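Local coordinates for protein ferritin (Mycoplasma penetrans, PDB 7DIE) that binds ferric iron at an atypical ferroxidase centre and, as in other ferritins, probably oxidises and stores iron inside a shell of 24 subunits, at residues M13-S17 with V71-K76; K51-K56 with D138-I142; A59-L64 with W130-D134. One frame throughout, in Å; residues are numbered along the deposited sequence. Where two conformers were deposited one is given.

From the N terminus, helix 10-39 supplies the first half of contact 1. Helix 43-70 then supplies the first halves of contact 2 (51-56) and contact 3 (59-64) before the chain leaves it, and 71-76 returns to 13-17 to close the loop of contact 1. After helix 91-118, helix 122-150 closes contact 3 with 130-134 and then contact 2 with 138-142. Contact 3 is therefore enclosed by contact 2, as two antiparallel helices require, whereas contact 1 crosses both. Contacts 2 and 3 share one iron and its water; contact 1 lies towards one end of the bundle and meets contact 3 where V16 packs on L64.

Contact 1 of 3, residues M13-S17 with V71-K76; sequences MDLVS and VDSILK
S17 and L75 mark the closest passage of the two backbones, with their CA atoms 5.3 Å apart, while M13 CA and S73 CA stand 6.8 Å from each other. Segment 13-17 is helical; 71-76 is an irregular strip that runs beside it after leaving helix 43-70. That exit is a Schellman motif: D72 has positive phi and acts as the C-prime residue, and S73 N returns to the carbonyl oxygen of M68, after which the chain passes alongside helix 10-39.

The strip is gripped at its far end by two polar links. K76 N donates to S17 OG over 2.7 Å, and the N-H...O angle of 174° makes this a nearly straight bond from backbone to hydroxyl. One helical turn earlier, K76 NZ reaches D14 OD1 at 2.7 Å in a salt bridge; the ammonium comes from the syn side of that oxygen, 20° out of the carboxylate plane. Main chain and side chain of the same lysine thus hold two points on one helix. L75 adds a van der Waals contact, its methyl CD1 lying 3.4 Å from S17 OG. Nearer the turn, M13 bends at CB-CG (chi2 -59°) and lays the middle of its chain over S73, with M13 CG 3.3 Å from S73 OG. M13 SD also meets V71 CG2 at 4.1 Å, an apolar fringe beside the serine.

S17 O and K76 O both accept from N21 ND2, so one asparagine spans the two segments. On the second subunit, H32 and T35 hydrogen-bond the backbone of L75, and I136 of the third subunit packs on V71. Within the chain, M68 of helix 43-70 lies against S73 and L75, while T124 of helix 122-150 touches M13, placing the contact at the end of the helical bundle.

Contact 2 of 3, residues K51-K56 with D138-I142; sequences KMGSDK and DLEEI. With FE (Fe (III) ion), chain G; FE (Fe (III) ion), chain H.
D55 and D138 meet on one iron ion, as neighbouring rather than opposite ligands. D55 OD2 is 2.3 Å from the iron of chain G in the conformer described, one of two modelled for this side chain. D138 is bidentate on the same ion, with D138 OD1 at 2.5 Å and D138 OD2 at 2.4 Å, and H60, D134 and a water complete its shell. D138 OD1 also contacts the iron of chain H, 2.6 Å away, so this one oxygen bridges two metal positions. The water that binds the first ion donates a hydrogen bond to D55 OD1, leaving that carboxylate with one oxygen on metal and the other on water.

Behind the first shell, K56 NZ approaches D138 OD2 from the direction opposite to the aspartate chain and donates at 2.9 Å into its anti lone pair. D138 OD2 is therefore held by metal and ammonium together, an arrangement that should fix the rotation of the carboxylate. K56 NZ is shared: its strongest partner is E102 of helix 91-118, and it also forms a salt bridge to E23 of helix 10-39.

Further along the helices the contact turns apolar. M52, folded back at chi2 (-59°) and chi3, brings CE to 3.8 Å from I142 CD1, and Y30 of helix 10-39 backs both. At the outer side, K51 NZ lies 3.9 Å from E141 OE2, a long ion pair; K166 claims each more firmly, through its carbonyl for K51 and its ammonium for E141.

The axes of segments 51-56 and 138-142 are 12.1 Å apart at closest and run antiparallel at 170°, leaving room for metal between them. A carboxylate-rich iron site lodged inside a four-helix bundle is the hallmark of the ferritin ferroxidase centre, here of an atypical kind.

Contact 3 of 3, residues A59-L64 with W130-D134; sequences AHMSRL and WFVKD. With FE (Fe (III) ion), chain G.
The W130 indole is sandwiched: the R63 guanidinium covers one face, and D134 CB, from its own helix, lies over the rim of the opposite face. Guanidinium and indole are nearly parallel, with planes 7° apart and centres 3.7 Å apart, a stack that is also a cation-pi contact to the five-membered ring. R63 CD continues the cover as a CH-pi contact, 3.8 Å from the centroid of the six-membered ring. The arginine chain is extended from CG to NE, which carries it flat across the indole, and R63 NH1 donates to A59 O at 2.9 Å, a bond lying close to the guanidinium plane that, with the stack, should restrict its rotation.

The edge of the same indole, at CZ3 and CH2, points into one face of H60; the centroids of the H60 ring and the W130 six-membered ring are 4.8 Å apart and the planes meet at 74°, an edge-to-face pair. F131 receives W130 CE3 over one face and H60 O at its edge, while F131 CZ touches L64 CG at 3.5 Å.

Next to this cluster, H60 NE2 binds the chain G iron at 2.3 Å and D134 OD2 binds the same ion at 2.1 Å. E23 of helix 10-39 is hydrogen-bonded to H60 ND1, so the imidazole is held at both nitrogens. A wider pi-type turn at 59-61 interrupts the regular helix just where this histidine ligand sits. Together with D55 and D138, H60 and D134 are the protein ligands of this iron, part of a ferritin-type ferroxidase centre within the helical bundle.

Contact 1 of 3, residues M13-S17 with V71-K76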
ATOM      1  N   MET A  13      55.301   4.437   9.288  1.00 27.38           N
ATOM      2  CA  MET A  13      54.262   5.468   9.319  1.00 29.74           C
ATOM      3  C   MET A  13      54.636   6.656   8.440  1.00 31.04           C
ATOM      4  O   MET A  13      53.766   7.266   7.808  1.00 27.27           O
ATOM      5  CB  MET A  13      53.988   5.918  10.753  1.00 27.22           C
ATOM      6  CG  MET A  13      53.424   4.835  11.633  1.00 28.51           C
ATOM      7  SD  MET A  13      51.855   4.140  11.059  1.00 37.44           S
ATOM      8  CE  MET A  13      52.323   2.721  10.223  1.00 23.48           C
ATOM      9  N   ASP A  14      55.925   7.003   8.379  1.00 26.46           N
ATOM     10  CA  ASP A  14      56.348   8.039   7.445  1.00 28.87           C
ATOM     11  C   ASP A  14      56.060   7.638   6.004  1.00 24.28           C
ATOM     12  O   ASP A  14      55.736   8.492   5.174  1.00 28.74           O
ATOM     13  CB  ASP A  14      57.839   8.335   7.605  1.00 32.95           C
ATOM     14  CG  ASP A  14      58.144   9.188   8.818  1.00 45.59           C
ATOM     15  OD1 ASP A  14      57.209   9.670   9.499  1.00 44.59           O
ATOM     16  OD2 ASP A  14      59.346   9.377   9.084  1.00 46.45           O
ATOM     17  N   LEU A  15      56.222   6.351   5.670  1.00 24.29           N
ATOM     18  CA  LEU A  15      55.885   5.895   4.322  1.00 27.17           C
ATOM     19  C   LEU A  15      54.386   5.994   4.057  1.00 27.63           C
ATOM     20  O   LEU A  15      53.969   6.289   2.932  1.00 26.70           O
ATOM     21  CB  LEU A  15      56.339   4.447   4.112  1.00 25.91           C
ATOM     22  CG  LEU A  15      57.843   4.256   3.897  1.00 35.91           C
ATOM     23  CD1 LEU A  15      58.152   2.776   3.763  1.00 31.01           C
ATOM     24  CD2 LEU A  15      58.289   5.003   2.654  1.00 33.21           C
ATOM     25  N   VAL A  16      53.557   5.699   5.060  1.00 27.63           N
ATOM     26  CA  VAL A  16      52.111   5.861   4.880  1.00 27.71           C
ATOM     27  C   VAL A  16      51.785   7.328   4.641  1.00 28.17           C
ATOM     28  O   VAL A  16      51.012   7.681   3.745  1.00 27.92           O
ATOM     29  CB  VAL A  16      51.345   5.305   6.093  1.00 27.87           C
ATOM     30  CG1 VAL A  16      49.853   5.631   5.967  1.00 32.22           C
ATOM     31  CG2 VAL A  16      51.547   3.789   6.225  1.00 27.20           C
ATOM     32  N   SER A  17      52.372   8.203   5.458  1.00 26.77           N
ATOM     33  CA  SER A  17      52.226   9.639   5.290  1.00 25.05           C
ATOM     34  C   SER A  17      52.717  10.087   3.917  1.00 29.33           C
ATOM     35  O   SER A  17      52.080  10.912   3.254  1.00 29.17           O
ATOM     36  CB  SER A  17      53.000  10.319   6.428  1.00 29.33           C
ATOM     37  OG  SER A  17      52.461  11.544   6.816  1.00 40.06           O
ATOM     38  N   VAL A  71      45.880   3.896  14.505  1.00 28.08           N
ATOM     39  CA  VAL A  71      47.117   3.492  15.160  1.00 26.90           C
ATOM     40  C   VAL A  71      47.848   4.691  15.774  1.00 32.60           C
ATOM     41  O   VAL A  71      49.056   4.620  16.019  1.00 29.11           O
ATOM     42  CB  VAL A  71      48.017   2.694  14.200  1.00 26.63           C
ATOM     43  CG1 VAL A  71      47.355   1.353  13.848  1.00 28.19           C
ATOM     44  CG2 VAL A  71      48.299   3.473  12.923  1.00 26.73           C
ATOM     45  N   ASP A  72      47.126   5.794  16.026  1.00 29.54           N
ATOM     46  CA  ASP A  72      47.636   6.953  16.773  1.00 29.63           C
ATOM     47  C   ASP A  72      48.877   7.570  16.136  1.00 32.43           C
ATOM     48  O   ASP A  72      49.718   8.131  16.838  1.00 31.27           O
ATOM     49  CB  ASP A  72      47.961   6.599  18.233  1.00 34.32           C
ATOM     50  CG  ASP A  72      46.724   6.312  19.073  1.00 40.43           C
ATOM     51  OD1 ASP A  72      45.605   6.723  18.694  1.00 34.76           O
ATOM     52  OD2 ASP A  72      46.885   5.667  20.133  1.00 41.75           O
ATOM     53  N   SER A  73      49.022   7.490  14.817  1.00 27.93           N
ATOM     54  CA  SER A  73      50.180   8.071  14.150  1.00 30.57           C
ATOM     55  C   SER A  73      49.823   9.380  13.455  1.00 31.34           C
ATOM     56  O   SER A  73      48.661   9.646  13.136  1.00 27.77           O
ATOM     57  CB  SER A  73      50.759   7.087  13.138  1.00 27.16           C
ATOM     58  OG  SER A  73      51.166   5.928  13.829  1.00 34.76           O
ATOM     59  N   ILE A  74      50.854  10.177  13.176  1.00 26.98           N
ATOM     60  CA  ILE A  74      50.692  11.570  12.750  1.00 30.00           C
ATOM     61  C   ILE A  74      50.889  11.678  11.240  1.00 31.24           C
ATOM     62  O   ILE A  74      51.917  11.245  10.701  1.00 27.80           O
ATOM     63  CB  ILE A  74      51.681  12.491  13.494  1.00 31.51           C
ATOM     64  CG1 ILE A  74      51.479  12.408  15.007  1.00 33.82           C
ATOM     65  CG2 ILE A  74      51.572  13.938  12.995  1.00 26.28           C
ATOM     66  CD1 ILE A  74      50.085  12.676  15.468  1.00 35.74           C
ATOM     67  N   LEU A  75      49.912  12.278  10.557  1.00 26.65           N
ATOM     68  CA  LEU A  75      50.018  12.552   9.127  1.00 30.74           C
ATOM     69  C   LEU A  75      50.757  13.863   8.894  1.00 30.43           C
ATOM     70  O   LEU A  75      50.373  14.903   9.429  1.00 31.14           O
ATOM     71  CB  LEU A  75      48.625  12.633   8.494  1.00 25.60           C
ATOM     72  CG  LEU A  75      48.534  13.167   7.065  1.00 27.39           C
ATOM     73  CD1 LEU A  75      49.227  12.198   6.121  1.00 30.41           C
ATOM     74  CD2 LEU A  75      47.054  13.324   6.668  1.00 33.52           C
ATOM     75  N   LYS A  76      51.792  13.822   8.067  1.00 29.64           N
ATOM     76  CA  LYS A  76      52.579  15.003   7.734  1.00 36.83           C
ATOM     77  C   LYS A  76      52.394  15.329   6.255  1.00 31.09           C
ATOM     78  O   LYS A  76      52.775  14.533   5.396  1.00 35.80           O
ATOM     79  CB  LYS A  76      54.059  14.759   8.047  1.00 43.25           C
ATOM     80  CG  LYS A  76      54.341  14.269   9.480  1.00 46.26           C
ATOM     81  CD  LYS A  76      55.511  13.285   9.520  1.00 50.07           C
ATOM     82  CE  LYS A  76      55.799  12.799  10.938  1.00 51.05           C
ATOM     83  NZ  LYS A  76      56.960  11.860  10.994  1.00 50.25           N
TER

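Contact 2 of 3, residues K51-K56 with D138-I142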
ATOM      1  N   LYS A  51      36.395  13.850 -11.491  1.00 25.66           N
ATOM      2  CA  LYS A  51      36.009  12.596 -10.853  1.00 25.91           C
ATOM      3  C   LYS A  51      37.223  11.883 -10.272  1.00 28.03           C
ATOM      4  O   LYS A  51      37.175  11.389  -9.139  1.00 25.71           O
ATOM      5  CB  LYS A  51      35.294  11.701 -11.857  1.00 26.05           C
ATOM      6  CG  LYS A  51      34.902  10.321 -11.297  1.00 32.71           C
ATOM      7  CD  LYS A  51      34.434   9.387 -12.409  1.00 45.95           C
ATOM      8  CE  LYS A  51      34.382   7.931 -11.934  1.00 62.45           C
ATOM      9  NZ  LYS A  51      33.760   7.007 -12.949  1.00 67.09           N
ATOM     10  N   MET A  52      38.327  11.843 -11.023  1.00 25.40           N
ATOM     11  CA  MET A  52      39.522  11.155 -10.534  1.00 24.40           C
ATOM     12  C   MET A  52      40.073  11.839  -9.288  1.00 26.52           C
ATOM     13  O   MET A  52      40.429  11.176  -8.308  1.00 26.48           O
ATOM     14  CB  MET A  52      40.597  11.100 -11.628  1.00 26.34           C
ATOM     15  CG  MET A  52      40.244  10.275 -12.860  1.00 32.08           C
ATOM     16  SD  MET A  52      39.873   8.554 -12.509  1.00 42.68           S
ATOM     17  CE  MET A  52      41.458   7.938 -11.953  1.00 42.62           C
ATOM     18  N   GLY A  53      40.166  13.173  -9.313  1.00 26.43           N
ATOM     19  CA  GLY A  53      40.671  13.884  -8.149  1.00 26.25           C
ATOM     20  C   GLY A  53      39.752  13.748  -6.948  1.00 28.57           C
ATOM     21  O   GLY A  53      40.217  13.595  -5.813  1.00 26.62           O
ATOM     22  N   SER A  54      38.436  13.808  -7.177  1.00 27.38           N
ATOM     23  CA  SER A  54      37.503  13.637  -6.065  1.00 27.57           C
ATOM     24  C   SER A  54      37.612  12.238  -5.475  1.00 25.13           C
ATOM     25  O   SER A  54      37.516  12.066  -4.252  1.00 27.80           O
ATOM     26  CB  SER A  54      36.071  13.918  -6.522  1.00 26.79           C
ATOM     27  OG  SER A  54      35.983  15.246  -7.022  1.00 30.19           O
ATOM     28  N   ASP A  55      37.808  11.222  -6.321  0.62 24.86           N
ATOM     29  CA  ASP A  55      37.969   9.862  -5.814  0.62 25.87           C
ATOM     30  C   ASP A  55      39.232   9.730  -4.969  0.62 28.55           C
ATOM     31  O   ASP A  55      39.228   9.062  -3.925  0.62 27.30           O
ATOM     32  CB  ASP A  55      38.004   8.854  -6.968  0.62 28.61           C
ATOM     33  CG  ASP A  55      38.461   7.473  -6.515  0.62 32.37           C
ATOM     34  OD1 ASP A  55      37.698   6.829  -5.771  0.62 32.97           O
ATOM     35  OD2 ASP A  55      39.580   7.038  -6.881  0.62 31.12           O
ATOM     36  N   LYS A  56      40.331  10.352  -5.403  1.00 25.40           N
ATOM     37  CA  LYS A  56      41.533  10.324  -4.566  1.00 26.36           C
ATOM     38  C   LYS A  56      41.233  10.883  -3.179  1.00 26.28           C
ATOM     39  O   LYS A  56      41.687  10.338  -2.168  1.00 25.02           O
ATOM     40  CB  LYS A  56      42.676  11.118  -5.211  1.00 29.92           C
ATOM     41  CG  LYS A  56      43.226  10.516  -6.513  1.00 25.95           C
ATOM     42  CD  LYS A  56      43.668   9.060  -6.320  1.00 27.16           C
ATOM     43  CE  LYS A  56      44.418   8.510  -7.555  1.00 29.30           C
ATOM     44  NZ  LYS A  56      44.916   7.104  -7.310  1.00 29.32           N
ATOM     45  N   ASP A 138      42.559   2.511 -11.012  1.00 27.48           N
ATOM     46  CA  ASP A 138      42.798   3.910 -11.360  1.00 25.77           C
ATOM     47  C   ASP A 138      43.756   4.026 -12.537  1.00 28.52           C
ATOM     48  O   ASP A 138      43.564   4.873 -13.417  1.00 28.77           O
ATOM     49  CB  ASP A 138      43.347   4.690 -10.161  1.00 28.15           C
ATOM     50  CG  ASP A 138      42.302   4.935  -9.093  1.00 32.10           C
ATOM     51  OD1 ASP A 138      41.139   4.532  -9.301  1.00 28.28           O
ATOM     52  OD2 ASP A 138      42.646   5.498  -8.035  1.00 29.32           O
ATOM     53  N   LEU A 139      44.810   3.212 -12.560  1.00 28.05           N
ATOM     54  CA  LEU A 139      45.715   3.273 -13.703  1.00 27.23           C
ATOM     55  C   LEU A 139      45.009   2.817 -14.975  1.00 28.58           C
ATOM     56  O   LEU A 139      45.204   3.401 -16.046  1.00 25.49           O
ATOM     57  CB  LEU A 139      46.971   2.441 -13.432  1.00 30.75           C
ATOM     58  CG  LEU A 139      48.057   2.513 -14.520  1.00 30.68           C
ATOM     59  CD1 LEU A 139      48.480   3.960 -14.782  1.00 27.63           C
ATOM     60  CD2 LEU A 139      49.274   1.663 -14.137  1.00 28.49           C
ATOM     61  N   GLU A 140      44.142   1.808 -14.875  1.00 26.46           N
ATOM     62  CA  GLU A 140      43.397   1.382 -16.058  1.00 28.81           C
ATOM     63  C   GLU A 140      42.519   2.500 -16.600  1.00 29.50           C
ATOM     64  O   GLU A 140      42.426   2.689 -17.818  1.00 30.46           O
ATOM     65  CB  GLU A 140      42.538   0.157 -15.747  1.00 29.51           C
ATOM     66  CG  GLU A 140      41.815  -0.365 -16.986  1.00 35.16           C
ATOM     67  CD  GLU A 140      40.916  -1.546 -16.689  1.00 44.29           C
ATOM     68  OE1 GLU A 140      40.054  -1.440 -15.796  1.00 38.57           O
ATOM     69  OE2 GLU A 140      41.089  -2.591 -17.341  1.00 37.35           O
ATOM     70  N   GLU A 141      41.842   3.230 -15.711  1.00 28.49           N
ATOM     71  CA  GLU A 141      40.963   4.316 -16.139  1.00 29.92           C
ATOM     72  C   GLU A 141      41.737   5.392 -16.886  1.00 31.10           C
ATOM     73  O   GLU A 141      41.315   5.859 -17.948  1.00 29.75           O
ATOM     74  CB  GLU A 141      40.264   4.930 -14.921  1.00 32.34           C
ATOM     75  CG  GLU A 141      39.104   4.106 -14.392  1.00 36.85           C
ATOM     76  CD  GLU A 141      37.763   4.734 -14.760  1.00 65.22           C
ATOM     77  OE1 GLU A 141      37.209   4.396 -15.829  1.00 64.51           O
ATOM     78  OE2 GLU A 141      37.277   5.588 -13.986  1.00 71.95           O
ATOM     79  N   ILE A 142      42.858   5.832 -16.322  1.00 27.79           N
ATOM     80  CA  ILE A 142      43.641   6.864 -16.991  1.00 25.92           C
ATOM     81  C   ILE A 142      44.262   6.312 -18.267  1.00 28.94           C
ATOM     82  O   ILE A 142      44.269   6.978 -19.313  1.00 31.05           O
ATOM     83  CB  ILE A 142      44.684   7.422 -16.015  1.00 27.42           C
ATOM     84  CG1 ILE A 142      43.954   8.342 -15.036  1.00 34.88           C
ATOM     85  CG2 ILE A 142      45.796   8.174 -16.772  1.00 28.49           C
ATOM     86  CD1 ILE A 142      44.711   8.647 -13.815  1.00 37.05           C
TER
HETATM   87 FE    FE G 201      40.567   4.967  -6.899  0.68 36.02          FE
HETATM   88 FE    FE H 202      38.607   4.562  -8.908  0.90 91.64          FE
HETATM   89  O   HOH W   1      38.633   4.435  -5.611  1.00 40.83           O

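Contact 3 of 3, residues A59-L64 with W130-D134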
ATOM      1  N   ALA A  59      38.206   8.381  -1.373  1.00 26.96           N
ATOM      2  CA  ALA A  59      38.462   6.956  -1.211  1.00 24.20           C
ATOM      3  C   ALA A  59      39.890   6.643  -0.784  1.00 30.20           C
ATOM      4  O   ALA A  59      40.092   5.731   0.012  1.00 27.57           O
ATOM      5  CB  ALA A  59      38.153   6.209  -2.512  1.00 24.04           C
ATOM      6  N   HIS A  60      40.886   7.386  -1.274  1.00 25.14           N
ATOM      7  CA  HIS A  60      42.283   7.056  -0.966  1.00 24.63           C
ATOM      8  C   HIS A  60      42.774   7.814   0.260  1.00 26.49           C
ATOM      9  O   HIS A  60      43.111   7.206   1.280  1.00 26.50           O
ATOM     10  CB  HIS A  60      43.174   7.365  -2.172  1.00 22.87           C
ATOM     11  CG  HIS A  60      42.860   6.526  -3.372  1.00 26.41           C
ATOM     12  ND1 HIS A  60      43.744   5.602  -3.886  1.00 29.39           N
ATOM     13  CD2 HIS A  60      41.749   6.456  -4.144  1.00 29.49           C
ATOM     14  CE1 HIS A  60      43.199   5.011  -4.937  1.00 29.12           C
ATOM     15  NE2 HIS A  60      41.983   5.500  -5.108  1.00 30.68           N
ATOM     16  N   MET A  61      42.799   9.146   0.173  1.00 25.27           N
ATOM     17  CA  MET A  61      43.274   9.956   1.293  1.00 24.63           C
ATOM     18  C   MET A  61      42.455   9.691   2.554  1.00 25.44           C
ATOM     19  O   MET A  61      43.001   9.660   3.657  1.00 27.12           O
ATOM     20  CB  MET A  61      43.227  11.433   0.901  1.00 25.81           C
ATOM     21  CG  MET A  61      44.209  11.774  -0.204  1.00 27.02           C
ATOM     22  SD  MET A  61      43.769  13.188  -1.237  1.00 30.08           S
ATOM     23  CE  MET A  61      43.455  14.394   0.010  1.00 25.61           C
ATOM     24  N   SER A  62      41.134   9.502   2.411  1.00 29.95           N
ATOM     25  CA  SER A  62      40.301   9.261   3.587  1.00 26.41           C
ATOM     26  C   SER A  62      40.688   7.961   4.282  1.00 25.10           C
ATOM     27  O   SER A  62      40.757   7.915   5.512  1.00 27.09           O
ATOM     28  CB  SER A  62      38.817   9.215   3.198  1.00 27.93           C
ATOM     29  OG  SER A  62      38.564   8.123   2.324  1.00 35.06           O
ATOM     30  N   ARG A  63      40.943   6.893   3.515  1.00 22.19           N
ATOM     31  CA  ARG A  63      41.348   5.627   4.134  1.00 24.70           C
ATOM     32  C   ARG A  63      42.709   5.757   4.817  1.00 27.98           C
ATOM     33  O   ARG A  63      42.926   5.177   5.885  1.00 24.60           O
ATOM     34  CB  ARG A  63      41.390   4.498   3.095  1.00 25.80           C
ATOM     35  CG  ARG A  63      40.028   3.861   2.779  1.00 28.46           C
ATOM     36  CD  ARG A  63      40.174   2.790   1.684  1.00 27.88           C
ATOM     37  NE  ARG A  63      38.933   2.047   1.469  1.00 29.91           N
ATOM     38  CZ  ARG A  63      37.894   2.514   0.782  1.00 31.81           C
ATOM     39  NH1 ARG A  63      37.936   3.734   0.231  1.00 27.53           N
ATOM     40  NH2 ARG A  63      36.804   1.768   0.648  1.00 28.21           N
ATOM     41  N   LEU A  64      43.630   6.533   4.232  1.00 24.87           N
ATOM     42  CA  LEU A  64      44.961   6.669   4.827  1.00 25.99           C
ATOM     43  C   LEU A  64      44.908   7.459   6.124  1.00 27.56           C
ATOM     44  O   LEU A  64      45.500   7.054   7.126  1.00 26.68           O
ATOM     45  CB  LEU A  64      45.928   7.330   3.836  1.00 25.89           C
ATOM     46  CG  LEU A  64      46.198   6.493   2.586  1.00 25.67           C
ATOM     47  CD1 LEU A  64      46.807   7.337   1.476  1.00 26.87           C
ATOM     48  CD2 LEU A  64      47.122   5.320   2.918  1.00 29.25           C
ATOM     49  N   TRP A 130      43.764  -2.827  -0.052  1.00 24.92           N
ATOM     50  CA  TRP A 130      42.756  -2.085  -0.810  1.00 27.03           C
ATOM     51  C   TRP A 130      43.406  -1.243  -1.899  1.00 29.41           C
ATOM     52  O   TRP A 130      42.873  -1.116  -3.008  1.00 24.34           O
ATOM     53  CB  TRP A 130      41.932  -1.184   0.126  1.00 26.40           C
ATOM     54  CG  TRP A 130      40.837  -0.427  -0.615  1.00 30.26           C
ATOM     55  CD1 TRP A 130      39.545  -0.848  -0.811  1.00 32.21           C
ATOM     56  CD2 TRP A 130      40.952   0.836  -1.288  1.00 28.99           C
ATOM     57  NE1 TRP A 130      38.848   0.087  -1.541  1.00 32.44           N
ATOM     58  CE2 TRP A 130      39.691   1.122  -1.859  1.00 28.56           C
ATOM     59  CE3 TRP A 130      41.995   1.758  -1.464  1.00 26.49           C
ATOM     60  CZ2 TRP A 130      39.446   2.285  -2.593  1.00 29.70           C
ATOM     61  CZ3 TRP A 130      41.749   2.914  -2.200  1.00 26.90           C
ATOM     62  CH2 TRP A 130      40.483   3.164  -2.754  1.00 29.13           C
ATOM     63  N   PHE A 131      44.561  -0.658  -1.594  1.00 26.35           N
ATOM     64  CA  PHE A 131      45.257   0.226  -2.520  1.00 24.81           C
ATOM     65  C   PHE A 131      45.952  -0.553  -3.613  1.00 24.96           C
ATOM     66  O   PHE A 131      46.039  -0.077  -4.748  1.00 25.64           O
ATOM     67  CB  PHE A 131      46.281   1.076  -1.751  1.00 23.14           C
ATOM     68  CG  PHE A 131      45.657   2.070  -0.839  1.00 23.57           C
ATOM     69  CD1 PHE A 131      45.266   1.705   0.441  1.00 24.28           C
ATOM     70  CD2 PHE A 131      45.433   3.378  -1.269  1.00 23.58           C
ATOM     71  CE1 PHE A 131      44.673   2.630   1.291  1.00 24.65           C
ATOM     72  CE2 PHE A 131      44.832   4.322  -0.406  1.00 25.89           C
ATOM     73  CZ  PHE A 131      44.450   3.945   0.861  1.00 23.20           C
ATOM     74  N   VAL A 132      46.489  -1.732  -3.277  1.00 26.59           N
ATOM     75  CA  VAL A 132      47.043  -2.607  -4.307  1.00 25.29           C
ATOM     76  C   VAL A 132      45.985  -2.890  -5.367  1.00 28.59           C
ATOM     77  O   VAL A 132      46.228  -2.764  -6.569  1.00 25.62           O
ATOM     78  CB  VAL A 132      47.560  -3.921  -3.697  1.00 25.35           C
ATOM     79  CG1 VAL A 132      47.903  -4.908  -4.839  1.00 24.16           C
ATOM     80  CG2 VAL A 132      48.773  -3.694  -2.787  1.00 25.84           C
ATOM     81  N   LYS A 133      44.785  -3.272  -4.928  1.00 26.72           N
ATOM     82  CA  LYS A 133      43.720  -3.572  -5.881  1.00 25.07           C
ATOM     83  C   LYS A 133      43.266  -2.318  -6.616  1.00 25.33           C
ATOM     84  O   LYS A 133      43.143  -2.317  -7.848  1.00 27.84           O
ATOM     85  CB  LYS A 133      42.544  -4.239  -5.159  1.00 30.50           C
ATOM     86  CG  LYS A 133      41.444  -4.769  -6.087  1.00 34.11           C
ATOM     87  CD  LYS A 133      40.388  -5.537  -5.289  1.00 34.08           C
ATOM     88  CE  LYS A 133      39.288  -6.096  -6.186  1.00 42.98           C
ATOM     89  NZ  LYS A 133      39.834  -7.025  -7.224  1.00 55.54           N
ATOM     90  N   ASP A 134      43.020  -1.231  -5.884  1.00 24.96           N
ATOM     91  CA  ASP A 134      42.418  -0.063  -6.519  1.00 26.89           C
ATOM     92  C   ASP A 134      43.401   0.701  -7.392  1.00 27.44           C
ATOM     93  O   ASP A 134      42.974   1.357  -8.345  1.00 27.09           O
ATOM     94  CB  ASP A 134      41.829   0.888  -5.485  1.00 26.77           C
ATOM     95  CG  ASP A 134      40.787   1.816  -6.104  1.00 31.91           C
ATOM     96  OD1 ASP A 134      39.735   1.320  -6.512  1.00 32.09           O
ATOM     97  OD2 ASP A 134      41.039   3.018  -6.214  1.00 35.03           O
TER
HETATM   98 FE    FE G 201      40.567   4.967  -6.899  0.68 36.02          FE
HETATM   99  O   HOH W   1      38.633   4.435  -5.611  1.00 40.83           O